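Local coordinates for protein PHB depolymerase (Penicillium funiculosum, PDB 2D80) that hydrolyses the microbial polyester polyhydroxybutyrate as a fungal esterase with a circularly permuted alpha/beta hydrolase fold, at residues S16-G21 / H135-D140; R91-W96 / A123-V128; S154-N159 / C230-S235. All blocks are in the same frame, centred on the assembly; numbering follows the deposited sequence.

Contact 1 (S16-G21 / H135-D140); sequences SGLSSG and HTFPTD
Leu18 reaches from the end of strand 13-18 into the bend formed by His135, Thr136 and Phe137. Its two methyls divide the work. Leu18 CD2 sits 3.8 Å from Phe137 N and also meets Phe137 CB. Leu18 CD1 lies 3.9 Å from Thr136 O and comes obliquely toward the His135 ring. Higher up the same side chain, Leu18 CB meets the edge of the Phe137 ring near its plane, 4.0 Å from Phe137 CD1. Leu18 CG stands trans to the backbone N (chi1 179°), which carries both methyls over to the chain of Thr136 and Phe137. Pro138 CD packs on one face of the Phe137 ring, and Phe43 of strand 39-43 meets that ring as well.

Beside this apolar packing lies the active site. Ser19 and His135 belong to the catalytic triad with Asp101. Ser19 occupies the sharp turn between strand 13-18 and helix 20-31, with positive phi (62°), as in the nucleophile elbow of alpha/beta hydrolases. The Gly17, Ser19 and Gly21 pattern fits that motif.

His135 turns a ring edge to the serine. Ser19 CB lies near the ring plane, 3.6 Å from His135 NE2. The hydroxyl is slightly farther, with Ser19 OG 3.9 Å from His135 NE2, and no hydrogen bond joins them here. Ser19 OG instead accepts a bond from Cys230 N. On the other ring nitrogen, His135 ND1 is hydrogen-bonded to Asp101 OD1.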
ATOM      1  N   SER A  16       1.623  -2.197  -2.355  1.00 12.63           N
ATOM      2  CA  SER A  16       0.814  -1.112  -2.906  1.00 13.27           C
ATOM      3  C   SER A  16      -0.360  -0.809  -1.985  1.00 11.70           C
ATOM      4  O   SER A  16      -0.640  -1.567  -1.052  1.00 10.88           O
ATOM      5  CB  SER A  16       0.289  -1.481  -4.306  1.00 12.25           C
ATOM      6  OG  SER A  16      -0.625  -2.567  -4.257  1.00 13.51           O
ATOM      7  N   GLY A  17      -1.038   0.302  -2.244  1.00 11.88           N
ATOM      8  CA  GLY A  17      -2.224   0.622  -1.477  1.00 12.53           C
ATOM      9  C   GLY A  17      -2.961   1.852  -1.962  1.00 10.89           C
ATOM     10  O   GLY A  17      -2.468   2.605  -2.809  1.00 11.24           O
ATOM     11  N   LEU A  18      -4.151   2.051  -1.409  1.00 10.91           N
ATOM     12  CA  LEU A  18      -4.997   3.190  -1.733  1.00 10.09           C
ATOM     13  C   LEU A  18      -4.958   4.184  -0.576  1.00 10.40           C
ATOM     14  O   LEU A  18      -4.833   3.779   0.587  1.00 11.38           O
ATOM     15  CB  LEU A  18      -6.435   2.714  -1.941  1.00  9.58           C
ATOM     16  CG  LEU A  18      -7.480   3.782  -2.257  1.00  9.24           C
ATOM     17  CD1 LEU A  18      -7.227   4.336  -3.673  1.00  8.94           C
ATOM     18  CD2 LEU A  18      -8.871   3.178  -2.163  1.00  9.48           C
ATOM     19  N   SER A  19      -5.067   5.474  -0.882  1.00 10.93           N
ATOM     20  CA  SER A  19      -5.312   6.461   0.167  1.00 11.23           C
ATOM     21  C   SER A  19      -4.150   6.465   1.162  1.00 11.36           C
ATOM     22  O   SER A  19      -2.990   6.560   0.773  1.00 12.08           O
ATOM     23  CB  SER A  19      -6.632   6.119   0.873  1.00 13.24           C
ATOM     24  OG  SER A  19      -6.881   6.957   1.989  1.00 19.52           O
ATOM     25  N   SER A  20      -4.458   6.366   2.455  1.00 11.81           N
ATOM     26  CA  SER A  20      -3.396   6.317   3.452  1.00 11.61           C
ATOM     27  C   SER A  20      -2.565   5.051   3.267  1.00 11.57           C
ATOM     28  O   SER A  20      -1.407   4.992   3.686  1.00 10.07           O
ATOM     29  CB  SER A  20      -3.991   6.348   4.862  1.00 13.39           C
ATOM     30  OG  SER A  20      -4.816   5.221   5.078  1.00 12.51           O
ATOM     31  N   GLY A  21      -3.160   4.043   2.630  1.00 10.46           N
ATOM     32  CA  GLY A  21      -2.424   2.845   2.274  1.00 10.50           C
ATOM     33  C   GLY A  21      -1.461   3.091   1.119  1.00 11.39           C
ATOM     34  O   GLY A  21      -0.418   2.442   1.017  1.00 11.48           O
ATOM     35  N   HIS A 135     -12.098   9.352  -5.902  1.00 13.93           N
ATOM     36  CA  HIS A 135     -11.290   8.628  -4.927  1.00 13.56           C
ATOM     37  C   HIS A 135     -11.925   7.273  -4.632  1.00 13.79           C
ATOM     38  O   HIS A 135     -12.934   7.181  -3.921  1.00 13.30           O
ATOM     39  CB  HIS A 135     -11.164   9.430  -3.632  1.00 14.01           C
ATOM     40  CG  HIS A 135     -10.122   8.894  -2.700  1.00 15.46           C
ATOM     41  ND1 HIS A 135      -8.775   8.961  -2.978  1.00 17.09           N
ATOM     42  CD2 HIS A 135     -10.230   8.246  -1.515  1.00 18.29           C
ATOM     43  CE1 HIS A 135      -8.097   8.376  -2.007  1.00 19.00           C
ATOM     44  NE2 HIS A 135      -8.956   7.933  -1.108  1.00 20.88           N
ATOM     45  N   THR A 136     -11.330   6.223  -5.187  1.00 12.71           N
ATOM     46  CA  THR A 136     -11.865   4.873  -5.078  1.00 12.07           C
ATOM     47  C   THR A 136     -10.826   3.933  -5.671  1.00 13.32           C
ATOM     48  O   THR A 136      -9.974   4.369  -6.444  1.00 12.33           O
ATOM     49  CB  THR A 136     -13.191   4.741  -5.862  1.00 12.32           C
ATOM     50  OG1 THR A 136     -13.871   3.542  -5.471  1.00 12.97           O
ATOM     51  CG2 THR A 136     -12.912   4.688  -7.372  1.00 11.61           C
ATOM     52  N   PHE A 137     -10.877   2.654  -5.310  1.00 12.52           N
ATOM     53  CA  PHE A 137      -9.940   1.698  -5.886  1.00 12.73           C
ATOM     54  C   PHE A 137     -10.472   1.278  -7.252  1.00 13.43           C
ATOM     55  O   PHE A 137     -11.603   0.813  -7.369  1.00 13.28           O
ATOM     56  CB  PHE A 137      -9.787   0.459  -5.010  1.00 12.57           C
ATOM     57  CG  PHE A 137      -8.563  -0.340  -5.330  1.00 13.76           C
ATOM     58  CD1 PHE A 137      -7.351  -0.055  -4.705  1.00 14.48           C
ATOM     59  CD2 PHE A 137      -8.599  -1.336  -6.302  1.00 13.13           C
ATOM     60  CE1 PHE A 137      -6.190  -0.748  -5.046  1.00 15.18           C
ATOM     61  CE2 PHE A 137      -7.446  -2.033  -6.650  1.00 14.73           C
ATOM     62  CZ  PHE A 137      -6.236  -1.738  -6.021  1.00 13.32           C
ATOM     63  N   PRO A 138      -9.655   1.433  -8.304  1.00 11.99           N
ATOM     64  CA  PRO A 138     -10.136   1.051  -9.634  1.00 11.72           C
ATOM     65  C   PRO A 138     -10.056  -0.439  -9.965  1.00 12.60           C
ATOM     66  O   PRO A 138      -8.982  -1.040  -9.936  1.00 12.61           O
ATOM     67  CB  PRO A 138      -9.271   1.905 -10.556  1.00 11.12           C
ATOM     68  CG  PRO A 138      -7.937   1.868  -9.860  1.00  7.78           C
ATOM     69  CD  PRO A 138      -8.320   2.055  -8.377  1.00 11.96           C
ATOM     70  N   THR A 139     -11.205  -1.024 -10.292  1.00 12.99           N
ATOM     71  CA  THR A 139     -11.252  -2.381 -10.824  1.00 13.15           C
ATOM     72  C   THR A 139     -12.048  -2.381 -12.124  1.00 13.64           C
ATOM     73  O   THR A 139     -12.611  -1.361 -12.517  1.00 13.48           O
ATOM     74  CB  THR A 139     -11.949  -3.365  -9.859  1.00 13.30           C
ATOM     75  OG1 THR A 139     -13.373  -3.228  -9.974  1.00 12.35           O
ATOM     76  CG2 THR A 139     -11.526  -3.081  -8.409  1.00 13.50           C
ATOM     77  N   ASP A 140     -12.104  -3.535 -12.777  1.00 13.54           N
ATOM     78  CA  ASP A 140     -12.880  -3.654 -14.003  1.00 15.66           C
ATOM     79  C   ASP A 140     -14.006  -4.673 -13.872  1.00 15.77           C
ATOM     80  O   ASP A 140     -14.388  -5.328 -14.844  1.00 16.24           O
ATOM     81  CB  ASP A 140     -11.951  -4.012 -15.174  1.00 16.57           C
ATOM     82  CG  ASP A 140     -11.393  -5.424 -15.087  1.00 16.11           C
ATOM     83  OD1 ASP A 140     -11.429  -6.043 -14.003  1.00 17.45           O
ATOM     84  OD2 ASP A 140     -10.898  -5.917 -16.123  1.00 20.07           O
TER

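Contact 2 (R91-W96 / A123-V128); sequences RKIYMW and ANVSYV. With NAG (2-acetamido-2-deoxy-beta-D-glucopyranose), chain B.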
ATOM      1  N   ARG A  91      14.039   0.478  -8.735  1.00 21.58           N
ATOM      2  CA  ARG A  91      12.710   0.034  -8.328  1.00 20.17           C
ATOM      3  C   ARG A  91      11.669   0.405  -9.374  1.00 19.41           C
ATOM      4  O   ARG A  91      11.706   1.499  -9.936  1.00 19.13           O
ATOM      5  CB  ARG A  91      12.324   0.671  -6.987  1.00 18.16           C
ATOM      6  CG  ARG A  91      13.220   0.269  -5.827  1.00 18.25           C
ATOM      7  CD  ARG A  91      12.984  -1.178  -5.423  1.00 15.83           C
ATOM      8  NE  ARG A  91      13.892  -1.607  -4.359  1.00 19.28           N
ATOM      9  CZ  ARG A  91      15.173  -1.915  -4.544  1.00 19.34           C
ATOM     10  NH1 ARG A  91      15.921  -2.292  -3.513  1.00 21.54           N
ATOM     11  NH2 ARG A  91      15.709  -1.858  -5.760  1.00 20.93           N
ATOM     12  N   LYS A  92      10.739  -0.513  -9.621  1.00 18.47           N
ATOM     13  CA  LYS A  92       9.561  -0.218 -10.428  1.00 18.44           C
ATOM     14  C   LYS A  92       8.500   0.412  -9.543  1.00 17.86           C
ATOM     15  O   LYS A  92       8.103  -0.166  -8.532  1.00 17.57           O
ATOM     16  CB  LYS A  92       9.007  -1.500 -11.053  1.00 19.19           C
ATOM     17  CG  LYS A  92       9.973  -2.214 -11.992  1.00 20.47           C
ATOM     18  CD  LYS A  92      10.329  -1.348 -13.186  1.00 22.60           C
ATOM     19  CE  LYS A  92      11.258  -2.085 -14.141  1.00 24.34           C
ATOM     20  NZ  LYS A  92      11.688  -1.200 -15.261  1.00 27.55           N
ATOM     21  N   ILE A  93       8.046   1.601  -9.923  1.00 16.27           N
ATOM     22  CA  ILE A  93       7.066   2.331  -9.134  1.00 14.96           C
ATOM     23  C   ILE A  93       5.813   2.621  -9.952  1.00 13.81           C
ATOM     24  O   ILE A  93       5.878   3.288 -10.989  1.00 14.32           O
ATOM     25  CB  ILE A  93       7.654   3.663  -8.618  1.00 15.85           C
ATOM     26  CG1 ILE A  93       8.893   3.385  -7.758  1.00 15.73           C
ATOM     27  CG2 ILE A  93       6.607   4.417  -7.811  1.00 14.49           C
ATOM     28  CD1 ILE A  93       9.581   4.634  -7.243  1.00 16.12           C
ATOM     29  N   TYR A  94       4.677   2.114  -9.484  1.00 10.75           N
ATOM     30  CA  TYR A  94       3.398   2.345 -10.146  1.00 11.43           C
ATOM     31  C   TYR A  94       2.589   3.410  -9.409  1.00 11.23           C
ATOM     32  O   TYR A  94       2.531   3.414  -8.176  1.00 12.74           O
ATOM     33  CB  TYR A  94       2.593   1.044 -10.207  1.00 11.23           C
ATOM     34  CG  TYR A  94       1.190   1.214 -10.753  1.00 10.42           C
ATOM     35  CD1 TYR A  94       0.948   1.218 -12.129  1.00 12.46           C
ATOM     36  CD2 TYR A  94       0.105   1.395  -9.895  1.00 10.68           C
ATOM     37  CE1 TYR A  94      -0.337   1.398 -12.632  1.00 13.09           C
ATOM     38  CE2 TYR A  94      -1.182   1.577 -10.386  1.00 12.41           C
ATOM     39  CZ  TYR A  94      -1.395   1.577 -11.759  1.00 11.42           C
ATOM     40  OH  TYR A  94      -2.664   1.759 -12.248  1.00 13.40           O
ATOM     41  N   MET A  95       1.960   4.302 -10.170  1.00 11.70           N
ATOM     42  CA  MET A  95       1.127   5.362  -9.608  1.00 10.74           C
ATOM     43  C   MET A  95      -0.190   5.494 -10.364  1.00 12.58           C
ATOM     44  O   MET A  95      -0.226   5.356 -11.592  1.00 13.09           O
ATOM     45  CB  MET A  95       1.866   6.698  -9.656  1.00 12.83           C
ATOM     46  CG  MET A  95       3.034   6.806  -8.681  1.00 12.45           C
ATOM     47  SD  MET A  95       3.990   8.311  -8.909  1.00 14.26           S
ATOM     48  CE  MET A  95       2.783   9.526  -8.614  1.00 14.89           C
ATOM     49  N   TRP A  96      -1.269   5.764  -9.636  1.00 11.60           N
ATOM     50  CA  TRP A  96      -2.581   5.933 -10.250  1.00 12.53           C
ATOM     51  C   TRP A  96      -3.412   6.982  -9.523  1.00 12.05           C
ATOM     52  O   TRP A  96      -3.367   7.084  -8.291  1.00 13.62           O
ATOM     53  CB  TRP A  96      -3.351   4.609 -10.242  1.00 11.79           C
ATOM     54  CG  TRP A  96      -4.748   4.742 -10.791  1.00 11.10           C
ATOM     55  CD1 TRP A  96      -5.130   4.625 -12.099  1.00 11.93           C
ATOM     56  CD2 TRP A  96      -5.937   5.055 -10.055  1.00 10.63           C
ATOM     57  NE1 TRP A  96      -6.480   4.843 -12.222  1.00 10.82           N
ATOM     58  CE2 TRP A  96      -7.001   5.110 -10.981  1.00 11.73           C
ATOM     59  CE3 TRP A  96      -6.209   5.295  -8.699  1.00 11.16           C
ATOM     60  CZ2 TRP A  96      -8.314   5.392 -10.598  1.00 11.96           C
ATOM     61  CZ3 TRP A  96      -7.514   5.573  -8.319  1.00 11.26           C
ATOM     62  CH2 TRP A  96      -8.552   5.619  -9.265  1.00 12.06           C
ATOM     63  N   ALA A 123      11.681   6.225 -16.589  1.00 19.57           N
ATOM     64  CA  ALA A 123      11.423   4.976 -17.290  1.00 18.60           C
ATOM     65  C   ALA A 123      10.804   3.918 -16.376  1.00 19.05           C
ATOM     66  O   ALA A 123      10.090   3.029 -16.838  1.00 15.68           O
ATOM     67  CB  ALA A 123      12.714   4.444 -17.901  1.00 21.36           C
ATOM     68  N   ASN A 124      11.082   4.011 -15.079  1.00 18.53           N
ATOM     69  CA  ASN A 124      10.620   2.988 -14.144  1.00 18.09           C
ATOM     70  C   ASN A 124       9.405   3.430 -13.343  1.00 16.70           C
ATOM     71  O   ASN A 124       8.926   2.690 -12.486  1.00 17.03           O
ATOM     72  CB  ASN A 124      11.724   2.608 -13.161  1.00 20.50           C
ATOM     73  CG  ASN A 124      13.017   2.241 -13.843  1.00 23.39           C
ATOM     74  OD1 ASN A 124      13.034   1.490 -14.819  1.00 22.05           O
ATOM     75  ND2 ASN A 124      14.108   2.767 -13.292  1.00 26.89           N
ATOM     76  N   VAL A 125       8.915   4.634 -13.613  1.00 13.85           N
ATOM     77  CA  VAL A 125       7.744   5.147 -12.913  1.00 14.63           C
ATOM     78  C   VAL A 125       6.579   5.301 -13.888  1.00 15.05           C
ATOM     79  O   VAL A 125       6.656   6.081 -14.847  1.00 15.44           O
ATOM     80  CB  VAL A 125       8.037   6.518 -12.257  1.00 14.28           C
ATOM     81  CG1 VAL A 125       6.842   6.972 -11.425  1.00 14.65           C
ATOM     82  CG2 VAL A 125       9.288   6.425 -11.393  1.00 13.24           C
ATOM     83  N   SER A 126       5.516   4.543 -13.645  1.00 12.64           N
ATOM     84  CA  SER A 126       4.298   4.645 -14.438  1.00 15.50           C
ATOM     85  C   SER A 126       3.251   5.396 -13.634  1.00 16.03           C
ATOM     86  O   SER A 126       2.957   5.033 -12.492  1.00 18.15           O
ATOM     87  CB  SER A 126       3.777   3.251 -14.794  1.00 15.63           C
ATOM     88  OG  SER A 126       2.562   3.325 -15.522  1.00 19.37           O
ATOM     89  N   TYR A 127       2.699   6.450 -14.224  1.00 14.37           N
ATOM     90  CA  TYR A 127       1.708   7.279 -13.546  1.00 14.51           C
ATOM     91  C   TYR A 127       0.460   7.339 -14.421  1.00 15.25           C
ATOM     92  O   TYR A 127       0.415   8.084 -15.406  1.00 14.69           O
ATOM     93  CB  TYR A 127       2.289   8.682 -13.313  1.00 14.64           C
ATOM     94  CG  TYR A 127       1.372   9.693 -12.643  1.00 13.95           C
ATOM     95  CD1 TYR A 127       1.701  11.049 -12.645  1.00 14.74           C
ATOM     96  CD2 TYR A 127       0.177   9.309 -12.025  1.00 14.86           C
ATOM     97  CE1 TYR A 127       0.869  12.000 -12.058  1.00 14.42           C
ATOM     98  CE2 TYR A 127      -0.666  10.258 -11.436  1.00 15.39           C
ATOM     99  CZ  TYR A 127      -0.312  11.600 -11.458  1.00 15.09           C
ATOM    100  OH  TYR A 127      -1.146  12.548 -10.910  1.00 13.52           O
ATOM    101  N   VAL A 128      -0.541   6.538 -14.062  1.00 13.31           N
ATOM    102  CA  VAL A 128      -1.767   6.419 -14.850  1.00 13.18           C
ATOM    103  C   VAL A 128      -2.910   7.276 -14.299  1.00 11.90           C
ATOM    104  O   VAL A 128      -3.112   7.368 -13.081  1.00 12.30           O
ATOM    105  CB  VAL A 128      -2.227   4.942 -14.923  1.00 13.03           C
ATOM    106  CG1 VAL A 128      -3.522   4.830 -15.713  1.00 14.27           C
ATOM    107  CG2 VAL A 128      -1.142   4.097 -15.555  1.00 13.73           C
TER
HETATM  108  C1  NAG B   1      15.419   2.589 -13.880  1.00 31.62           C
HETATM  109  C2  NAG B   1      15.747   1.122 -14.125  1.00 33.28           C
HETATM  110  C3  NAG B   1      17.208   1.037 -14.551  1.00 35.45           C
HETATM  111  C4  NAG B   1      17.479   1.945 -15.762  1.00 36.32           C
HETATM  112  C5  NAG B   1      16.922   3.367 -15.549  1.00 34.94           C
HETATM  113  C6  NAG B   1      16.936   4.190 -16.824  1.00 33.25           C
HETATM  114  C7  NAG B   1      15.284  -0.958 -13.011  1.00 36.75           C
HETATM  115  C8  NAG B   1      16.453  -1.904 -12.777  1.00 38.54           C
HETATM  116  N2  NAG B   1      15.525   0.346 -12.923  1.00 35.59           N
HETATM  117  O3  NAG B   1      17.541  -0.306 -14.874  1.00 33.96           O
HETATM  118  O4  NAG B   1      18.901   2.035 -15.962  1.00 41.08           O
HETATM  119  O5  NAG B   1      15.551   3.319 -15.099  1.00 33.16           O
HETATM  120  O6  NAG B   1      16.249   3.518 -17.870  1.00 33.02           O
HETATM  121  O7  NAG B   1      14.172  -1.412 -13.276  1.00 38.11           O
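The Tyr127 ring carries the methyl of Met95 over one face. Met95 CE stands 4.3 Å from the ring centroid, nearly on the normal, as a CH-pi contact. A bend at the last torsion (chi3 60°) brings the methyl there, while SD approaches obliquely in a Met-aromatic contact. At the Tyr127 edge, in the ring plane, lies Met95 O.

Trp96 and Tyr94 meet Val128 on the other side of the sheet. Trp96 CD1 is 4.0 Å from Val128 CG1. Val128 CG2 approaches the Tyr94 ring obliquely, 4.1 Å from Tyr94 CE1. Beyond the pair, the Trp96 ring also meets Tyr162.

Four backbone bonds join the strands. Ile93 N gives to Asn124 O at 2.9 Å, and Ile93 O receives Ser126 N. Met95 N gives to Ser126 O, and Met95 O receives Val128 N at 2.8 Å.

At the start of the pair, Asn124 ND2 is bonded covalently to C1 of an N-acetylglucosamine. The Lys92 side chain also reaches the sugar, with Lys92 CE 3.1 Å from its O7.

The strands run parallel, 11° apart, with 125-130 at the sheet edge. Helix 106-116 connects them and touches Met95 and Tyr127, completing a beta-alpha-beta unit of the alpha/beta hydrolase fold.

Contact 3 (S154-N159 / C230-S235); sequences SPYISN and CLQSYS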
ATOM      1  N   SER A 154     -18.219   4.804   0.738  1.00 15.56           N
ATOM      2  CA  SER A 154     -17.863   3.451   1.163  1.00 14.52           C
ATOM      3  C   SER A 154     -18.456   2.438   0.183  1.00 15.12           C
ATOM      4  O   SER A 154     -19.586   2.608  -0.277  1.00 15.80           O
ATOM      5  CB  SER A 154     -18.397   3.196   2.581  1.00 13.68           C
ATOM      6  OG  SER A 154     -17.988   1.926   3.054  1.00 16.28           O
ATOM      7  N   PRO A 155     -17.728   1.343  -0.111  1.00 13.66           N
ATOM      8  CA  PRO A 155     -16.408   0.932   0.374  1.00 14.41           C
ATOM      9  C   PRO A 155     -15.197   1.491  -0.371  1.00 13.54           C
ATOM     10  O   PRO A 155     -14.081   1.016  -0.174  1.00 14.25           O
ATOM     11  CB  PRO A 155     -16.478  -0.579   0.256  1.00 13.60           C
ATOM     12  CG  PRO A 155     -17.182  -0.725  -1.064  1.00 14.81           C
ATOM     13  CD  PRO A 155     -18.308   0.284  -0.959  1.00 15.22           C
ATOM     14  N   TYR A 156     -15.415   2.486  -1.227  1.00 13.96           N
ATOM     15  CA  TYR A 156     -14.333   3.070  -2.021  1.00 12.74           C
ATOM     16  C   TYR A 156     -13.634   2.013  -2.884  1.00 13.36           C
ATOM     17  O   TYR A 156     -12.403   1.992  -3.008  1.00 11.96           O
ATOM     18  CB  TYR A 156     -13.324   3.768  -1.105  1.00 13.44           C
ATOM     19  CG  TYR A 156     -13.971   4.784  -0.195  1.00 12.93           C
ATOM     20  CD1 TYR A 156     -14.381   4.438   1.100  1.00 13.20           C
ATOM     21  CD2 TYR A 156     -14.231   6.076  -0.643  1.00 14.83           C
ATOM     22  CE1 TYR A 156     -15.032   5.360   1.912  1.00 13.40           C
ATOM     23  CE2 TYR A 156     -14.883   7.001   0.158  1.00 14.15           C
ATOM     24  CZ  TYR A 156     -15.281   6.636   1.438  1.00 15.12           C
ATOM     25  OH  TYR A 156     -15.928   7.558   2.225  1.00 15.72           O
ATOM     26  N   ILE A 157     -14.443   1.138  -3.471  1.00 11.77           N
ATOM     27  CA  ILE A 157     -13.980   0.183  -4.469  1.00 13.52           C
ATOM     28  C   ILE A 157     -15.002   0.187  -5.602  1.00 12.24           C
ATOM     29  O   ILE A 157     -16.200   0.051  -5.364  1.00 13.03           O
ATOM     30  CB  ILE A 157     -13.897  -1.241  -3.889  1.00 12.98           C
ATOM     31  CG1 ILE A 157     -13.024  -1.236  -2.630  1.00 13.41           C
ATOM     32  CG2 ILE A 157     -13.331  -2.195  -4.948  1.00 13.10           C
ATOM     33  CD1 ILE A 157     -13.046  -2.541  -1.862  1.00 14.79           C
ATOM     34  N   SER A 158     -14.532   0.343  -6.837  1.00 11.54           N
ATOM     35  CA  SER A 158     -15.450   0.581  -7.941  1.00 11.94           C
ATOM     36  C   SER A 158     -15.100  -0.236  -9.177  1.00 13.50           C
ATOM     37  O   SER A 158     -13.974  -0.711  -9.329  1.00 14.01           O
ATOM     38  CB  SER A 158     -15.454   2.069  -8.308  1.00 12.89           C
ATOM     39  OG  SER A 158     -15.832   2.879  -7.202  1.00 13.18           O
ATOM     40  N   ASN A 159     -16.083  -0.394 -10.056  1.00 13.80           N
ATOM     41  CA  ASN A 159     -15.812  -0.755 -11.441  1.00 13.70           C
ATOM     42  C   ASN A 159     -15.553   0.536 -12.216  1.00 14.86           C
ATOM     43  O   ASN A 159     -16.488   1.251 -12.571  1.00 15.19           O
ATOM     44  CB  ASN A 159     -17.009  -1.486 -12.051  1.00 13.71           C
ATOM     45  CG  ASN A 159     -16.694  -2.065 -13.410  1.00 16.02           C
ATOM     46  OD1 ASN A 159     -15.762  -1.618 -14.078  1.00 14.87           O
ATOM     47  ND2 ASN A 159     -17.473  -3.059 -13.834  1.00 18.42           N
ATOM     48  N   CYS A 230      -8.022   4.651   4.012  1.00 13.99           N
ATOM     49  CA  CYS A 230      -8.854   5.112   5.108  1.00 14.16           C
ATOM     50  C   CYS A 230     -10.283   4.632   4.881  1.00 13.51           C
ATOM     51  O   CYS A 230     -10.744   4.524   3.736  1.00 14.82           O
ATOM     52  CB  CYS A 230      -8.868   6.638   5.191  1.00 16.56           C
ATOM     53  SG  CYS A 230      -7.321   7.569   5.478  1.00 20.99           S
ATOM     54  N   LEU A 231     -10.987   4.360   5.977  1.00 12.63           N
ATOM     55  CA  LEU A 231     -12.352   3.854   5.919  1.00 13.48           C
ATOM     56  C   LEU A 231     -12.467   2.532   5.162  1.00 13.46           C
ATOM     57  O   LEU A 231     -13.561   2.140   4.763  1.00 13.59           O
ATOM     58  CB  LEU A 231     -13.281   4.904   5.295  1.00 15.16           C
ATOM     59  CG  LEU A 231     -13.419   6.194   6.115  1.00 14.66           C
ATOM     60  CD1 LEU A 231     -14.290   7.211   5.386  1.00 19.19           C
ATOM     61  CD2 LEU A 231     -14.030   5.852   7.467  1.00 16.25           C
ATOM     62  N   GLN A 232     -11.344   1.842   4.984  1.00 13.60           N
ATOM     63  CA  GLN A 232     -11.347   0.549   4.303  1.00 12.22           C
ATOM     64  C   GLN A 232     -10.811  -0.618   5.131  1.00 13.13           C
ATOM     65  O   GLN A 232     -10.618  -1.715   4.604  1.00 13.43           O
ATOM     66  CB  GLN A 232     -10.545   0.630   3.002  1.00 12.34           C
ATOM     67  CG  GLN A 232     -11.162   1.519   1.945  1.00 13.01           C
ATOM     68  CD  GLN A 232     -10.492   1.326   0.602  1.00 12.14           C
ATOM     69  OE1 GLN A 232      -9.270   1.435   0.489  1.00 13.44           O
ATOM     70  NE2 GLN A 232     -11.286   1.029  -0.421  1.00 10.58           N
ATOM     71  N   SER A 233     -10.559  -0.397   6.418  1.00 13.70           N
ATOM     72  CA  SER A 233     -10.110  -1.495   7.264  1.00 13.60           C
ATOM     73  C   SER A 233     -11.232  -2.515   7.383  1.00 14.15           C
ATOM     74  O   SER A 233     -12.382  -2.222   7.059  1.00 12.93           O
ATOM     75  CB  SER A 233      -9.739  -0.991   8.662  1.00 13.47           C
ATOM     76  OG  SER A 233     -10.901  -0.615   9.376  1.00 12.57           O
ATOM     77  N   TYR A 234     -10.896  -3.710   7.857  1.00 14.80           N
ATOM     78  CA  TYR A 234     -11.888  -4.756   8.066  1.00 15.92           C
ATOM     79  C   TYR A 234     -13.023  -4.242   8.954  1.00 15.74           C
ATOM     80  O   TYR A 234     -14.194  -4.541   8.724  1.00 14.85           O
ATOM     81  CB  TYR A 234     -11.235  -5.971   8.721  1.00 18.04           C
ATOM     82  CG  TYR A 234     -12.145  -7.169   8.802  1.00 19.87           C
ATOM     83  CD1 TYR A 234     -12.157  -8.134   7.796  1.00 21.75           C
ATOM     84  CD2 TYR A 234     -13.025  -7.323   9.872  1.00 21.21           C
ATOM     85  CE1 TYR A 234     -13.020  -9.224   7.857  1.00 23.15           C
ATOM     86  CE2 TYR A 234     -13.893  -8.404   9.941  1.00 23.21           C
ATOM     87  CZ  TYR A 234     -13.886  -9.352   8.933  1.00 23.89           C
ATOM     88  OH  TYR A 234     -14.748 -10.424   9.010  1.00 26.29           O
ATOM     89  N   SER A 235     -12.668  -3.453   9.961  1.00 15.75           N
ATOM     90  CA  SER A 235     -13.656  -2.902  10.878  1.00 17.55           C
ATOM     91  C   SER A 235     -14.748  -2.112  10.155  1.00 16.19           C
ATOM     92  O   SER A 235     -15.908  -2.131  10.563  1.00 16.68           O
ATOM     93  CB  SER A 235     -12.967  -2.008  11.913  1.00 16.29           C
ATOM     94  OG  SER A 235     -13.904  -1.503  12.843  1.00 23.53           O
TER
HETATM   95  O   HOH W   1     -16.298   2.742   4.815  1.00 20.00           O
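Tyr156 lays its ring obliquely against Leu231, with Tyr156 CE1 3.8 Å from Leu231 CB. Farther along, Tyr156 OH meets the methyl CD1 of Leu231 at 3.6 Å. This is a loop-to-loop contact next to the active site of an alpha/beta hydrolase fold. Residues 154-156 lead into strand 157-159, and residues 230-233 lead into helix 234-237. Cys230 is tied by a disulfide to Cys284 and lies beside the catalytic Ser19. The Tyr156 side chain comes within about 5 Å of that of His135.

Gln232 makes the direct polar link. Its chain is extended beyond CG (chi2 -168°), which takes the amide across to the loop of Pro155 and Tyr156. Gln232 NE2 gives a nearly straight hydrogen bond to Pro155 O, 2.8 Å long. The donor lies in the carbonyl plane, and the oxygen lies only 5° out of the Gln232 amide plane. Tyr156 CB packs 3.5 Å from the same Gln232 NE2, and Ile157 CG1 is also close to it. The other end of the amide is held too, since Gln232 OE1 accepts a bond from Gly229 N. Both ends together would fix the rotation of the amide.

A cis peptide precedes Pro155, and Ser154 N lies over one face of the Tyr156 ring, off its centre. A water bridges the two loops: it donates to Leu231 O at 2.8 Å and is hydrogen-bonded to Ser154 OG at 2.6 Å.

Overall arrangement
From the N terminus, the chain first passes through 16-21, the opening side of contact 1. It then runs to 91-96 and, across helix 106-116, to 123-128. Contact 2 closes there, nested inside the larger loop that 135-140 closes as contact 1. Contact 3 follows in series, opening at 154-159 and closing at 230-235. Contact 2 joins two strands at one side of the main sheet. Contact 1 ties the central strand 13-18 to strand 137-139, which pairs in parallel with strand 157-159 of contact 3. Trp96 packs on Thr136 and Pro138, linking contacts 1 and 2. Contacts 2 and 3 do not touch; their nearest atoms are about 8 Å apart.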